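Local structure of lipoate-protein ligase, putative (Streptococcus pneumoniae, 1VQZ) at residues 16-21 with 27-32. The protein is a putative lipoate-protein ligase, with a catalytic domain of the lipoyl ligase A/B family followed by a smaller C-terminal domain of bacterial lipoate ligases. Numbering follows the deposited sequence.
With EDO (1,2-ethanediol), chain N; EDO (1,2-ethanediol), chain L.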
ATOM      1  N   ILE A  16      -7.486  12.299  13.422  1.00 25.56           N
ATOM      2  CA  ILE A  16      -7.205  13.466  12.601  1.00 28.91           C
ATOM      3  C   ILE A  16      -8.310  13.631  11.574  1.00 31.05           C
ATOM      4  O   ILE A  16      -8.768  12.649  10.978  1.00 30.25           O
ATOM      5  CB  ILE A  16      -5.831  13.388  11.868  1.00 31.63           C
ATOM      6  CG1 ILE A  16      -4.726  13.403  12.892  1.00 27.81           C
ATOM      7  CG2 ILE A  16      -5.623  14.618  10.971  1.00 36.29           C
ATOM      8  CD1 ILE A  16      -3.459  12.867  12.428  1.00 27.49           C
ATOM      9  N   ILE A  17      -8.757  14.876  11.411  1.00 29.35           N
ATOM     10  CA  ILE A  17      -9.749  15.197  10.390  1.00 30.88           C
ATOM     11  C   ILE A  17      -9.044  15.919   9.224  1.00 30.32           C
ATOM     12  O   ILE A  17      -8.455  16.989   9.375  1.00 29.38           O
ATOM     13  CB  ILE A  17     -10.913  16.058  10.986  1.00 30.70           C
ATOM     14  CG1 ILE A  17     -11.678  15.221  12.010  1.00 30.36           C
ATOM     15  CG2 ILE A  17     -11.874  16.583   9.835  1.00 31.71           C
ATOM     16  CD1 ILE A  17     -12.826  15.940  12.619  1.00 41.61           C
ATOM     17  N   ASN A  18      -9.085  15.309   8.071  1.00 30.26           N
ATOM     18  CA  ASN A  18      -8.522  15.893   6.882  1.00 32.84           C
ATOM     19  C   ASN A  18      -9.489  15.738   5.718  1.00 32.42           C
ATOM     20  O   ASN A  18      -9.701  14.640   5.256  1.00 31.62           O
ATOM     21  CB  ASN A  18      -7.226  15.191   6.541  1.00 32.57           C
ATOM     22  CG  ASN A  18      -6.711  15.570   5.166  1.00 29.22           C
ATOM     23  OD1 ASN A  18      -6.987  16.680   4.674  1.00 30.42           O
ATOM     24  ND2 ASN A  18      -5.923  14.674   4.558  1.00 26.74           N
ATOM     25  N   HIS A  19     -10.047  16.838   5.241  1.00 33.63           N
ATOM     26  CA  HIS A  19     -11.074  16.774   4.207  1.00 34.14           C
ATOM     27  C   HIS A  19     -10.538  17.143   2.808  1.00 32.43           C
ATOM     28  O   HIS A  19     -11.286  17.209   1.861  1.00 32.54           O
ATOM     29  CB  HIS A  19     -12.249  17.676   4.567  1.00 36.85           C
ATOM     30  CG  HIS A  19     -13.098  17.150   5.686  1.00 41.74           C
ATOM     31  ND1 HIS A  19     -13.778  17.975   6.545  1.00 47.49           N
ATOM     32  CD2 HIS A  19     -13.351  15.887   6.097  1.00 49.06           C
ATOM     33  CE1 HIS A  19     -14.446  17.244   7.420  1.00 48.89           C
ATOM     34  NE2 HIS A  19     -14.203  15.972   7.170  1.00 43.72           N
ATOM     35  N   SER A  20      -9.254  17.382   2.684  1.00 32.30           N
ATOM     36  CA  SER A  20      -8.682  17.643   1.367  1.00 33.35           C
ATOM     37  C   SER A  20      -8.897  16.402   0.516  1.00 32.76           C
ATOM     38  O   SER A  20      -8.915  15.247   1.052  1.00 30.94           O
ATOM     39  CB  SER A  20      -7.194  17.939   1.468  1.00 29.62           C
ATOM     40  OG  SER A  20      -6.556  18.030   0.199  1.00 34.67           O
ATOM     41  N   ASN A  21      -8.997  16.640  -0.804  1.00 31.13           N
ATOM     42  CA  ASN A  21      -8.941  15.551  -1.788  1.00 30.21           C
ATOM     43  C   ASN A  21      -7.656  15.534  -2.628  1.00 31.99           C
ATOM     44  O   ASN A  21      -7.552  14.756  -3.608  1.00 31.04           O
ATOM     45  CB  ASN A  21     -10.179  15.592  -2.704  1.00 27.19           C
ATOM     46  CG  ASN A  21     -11.496  15.466  -1.930  1.00 33.77           C
ATOM     47  OD1 ASN A  21     -11.652  14.640  -1.022  1.00 33.25           O
ATOM     48  ND2 ASN A  21     -12.435  16.285  -2.292  1.00 23.49           N
ATOM     49  N   ILE A  27      -1.417  11.902   1.166  1.00 29.61           N
ATOM     50  CA  ILE A  27      -0.491  10.830   1.401  1.00 29.46           C
ATOM     51  C   ILE A  27       0.656  11.365   2.265  1.00 27.72           C
ATOM     52  O   ILE A  27       1.129  10.663   3.191  1.00 27.15           O
ATOM     53  CB  ILE A  27      -0.113  10.142   0.085  1.00 29.65           C
ATOM     54  CG1 ILE A  27      -1.333   9.380  -0.456  1.00 26.08           C
ATOM     55  CG2 ILE A  27       1.022   9.124   0.245  1.00 31.28           C
ATOM     56  CD1 ILE A  27      -1.088   8.814  -1.819  1.00 28.92           C
ATOM     57  N   ALA A  28       1.086  12.608   1.986  1.00 30.92           N
ATOM     58  CA  ALA A  28       2.117  13.271   2.826  1.00 27.56           C
ATOM     59  C   ALA A  28       1.649  13.373   4.306  1.00 30.18           C
ATOM     60  O   ALA A  28       2.417  13.146   5.269  1.00 26.21           O
ATOM     61  CB  ALA A  28       2.450  14.639   2.253  1.00 32.79           C
ATOM     62  N   LEU A  29       0.367  13.703   4.480  1.00 29.65           N
ATOM     63  CA  LEU A  29      -0.199  13.879   5.795  1.00 28.88           C
ATOM     64  C   LEU A  29      -0.211  12.545   6.528  1.00 28.93           C
ATOM     65  O   LEU A  29       0.111  12.494   7.719  1.00 26.75           O
ATOM     66  CB  LEU A  29      -1.591  14.522   5.711  1.00 31.31           C
ATOM     67  CG  LEU A  29      -2.285  14.895   7.032  1.00 24.99           C
ATOM     68  CD1 LEU A  29      -3.167  16.036   6.866  1.00 26.20           C
ATOM     69  CD2 LEU A  29      -3.077  13.714   7.658  1.00 28.03           C
ATOM     70  N   GLU A  30      -0.543  11.465   5.809  1.00 28.05           N
ATOM     71  CA  GLU A  30      -0.562  10.126   6.413  1.00 31.08           C
ATOM     72  C   GLU A  30       0.843   9.716   6.831  1.00 31.69           C
ATOM     73  O   GLU A  30       1.042   9.184   7.947  1.00 33.45           O
ATOM     74  CB  GLU A  30      -1.168   9.089   5.445  1.00 28.84           C
ATOM     75  CG  GLU A  30      -1.278   7.668   6.015  1.00 26.38           C
ATOM     76  CD  GLU A  30      -1.640   6.665   4.959  1.00 31.38           C
ATOM     77  OE1 GLU A  30      -0.961   6.662   3.919  1.00 35.84           O
ATOM     78  OE2 GLU A  30      -2.609   5.889   5.168  1.00 35.30           O
ATOM     79  N   GLU A  31       1.824   9.953   5.959  1.00 30.07           N
ATOM     80  CA  GLU A  31       3.201   9.626   6.312  1.00 29.59           C
ATOM     81  C   GLU A  31       3.703  10.420   7.524  1.00 28.96           C
ATOM     82  O   GLU A  31       4.483   9.908   8.393  1.00 30.35           O
ATOM     83  CB  GLU A  31       4.146   9.882   5.128  1.00 31.68           C
ATOM     84  CG  GLU A  31       5.541   9.327   5.379  1.00 30.51           C
ATOM     85  CD  GLU A  31       6.532   9.628   4.259  1.00 29.20           C
ATOM     86  OE1 GLU A  31       6.672  10.794   3.819  1.00 37.29           O
ATOM     87  OE2 GLU A  31       7.199   8.687   3.855  1.00 33.99           O
ATOM     88  N   TYR A  32       3.296  11.684   7.578  1.00 28.78           N
ATOM     89  CA  TYR A  32       3.645  12.545   8.702  1.00 28.55           C
ATOM     90  C   TYR A  32       3.103  11.996  10.038  1.00 26.98           C
ATOM     91  O   TYR A  32       3.809  11.941  11.032  1.00 27.03           O
ATOM     92  CB  TYR A  32       3.150  13.960   8.465  1.00 30.13           C
ATOM     93  CG  TYR A  32       3.779  14.938   9.419  1.00 31.78           C
ATOM     94  CD1 TYR A  32       5.065  15.434   9.192  1.00 30.08           C
ATOM     95  CD2 TYR A  32       3.098  15.372  10.543  1.00 31.28           C
ATOM     96  CE1 TYR A  32       5.691  16.324  10.085  1.00 33.98           C
ATOM     97  CE2 TYR A  32       3.703  16.286  11.455  1.00 36.51           C
ATOM     98  CZ  TYR A  32       5.009  16.755  11.212  1.00 28.19           C
ATOM     99  OH  TYR A  32       5.586  17.640  12.082  1.00 35.49           O
TER
HETATM  100  C1  EDO N 412       9.801  12.242   6.211  1.00 47.95           C
HETATM  101  O1  EDO N 412       9.093  11.198   6.870  1.00 44.79           O
HETATM  102  C2  EDO N 412       9.042  12.545   4.931  1.00 47.72           C
HETATM  103  O2  EDO N 412       9.259  11.537   3.949  1.00 32.47           O
HETATM  104  C1  EDO L 410      -2.573   5.256  -0.332  1.00 33.27           C
HETATM  105  O1  EDO L 410      -3.611   4.320  -0.509  1.00 22.97           O
HETATM  106  C2  EDO L 410      -2.115   5.066   1.094  1.00 33.45           C
HETATM  107  O2  EDO L 410      -1.319   6.156   1.504  1.00 27.87           O
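In the beta-alpha-beta unit built from strand 13-17, helix 23-36 and strand 42-47, L29 of the helix reaches back to I16 of the first strand and to N18 two residues on, an example of how a crossover helix is seated on its own sheet. The two methyls of L29 divide the work. CD2 meets the branch methyl CG2 of I16 at 4.3 Å, a loose apolar touch, while CD1 lies 3.8 Å from ND2 of N18 and also close to its CG. Asparagine and leucine advance from opposite directions, and in L29 the CG stands anti to the backbone N (chi1 -175°), which carries the forked end across to I16 and N18. L45 of strand 42-47 and F229 also touch this leucine, placing it in the buried layer between helix and sheet.

The polar atoms of the N18 amide also make hydrogen bonds of their own. OD1 accepts a hydrogen bond from the backbone N of S20 at 3.1 Å, closing an Asx turn; the N-H points fairly straight at the oxygen (153°) but arrives from above the carbonyl plane. ND2 donates to OD1 of N26, so the amide is held at both ends and its rotation should be restricted.

On other sides of the helix two glutamates face elsewhere: OE2 of E30 is hydrogen-bonded to T97 and H158, and OE2 of E31 forms salt bridges with K35 and with K244 of helix 231-245. The modelled separation of 2.5 Å between E30 OE1 and O2 of one 1,2-ethanediol is too short to be trusted in detail, whereas OE1 of E31 accepts a hydrogen bond from O2 of a second 1,2-ethanediol at 2.7 Å.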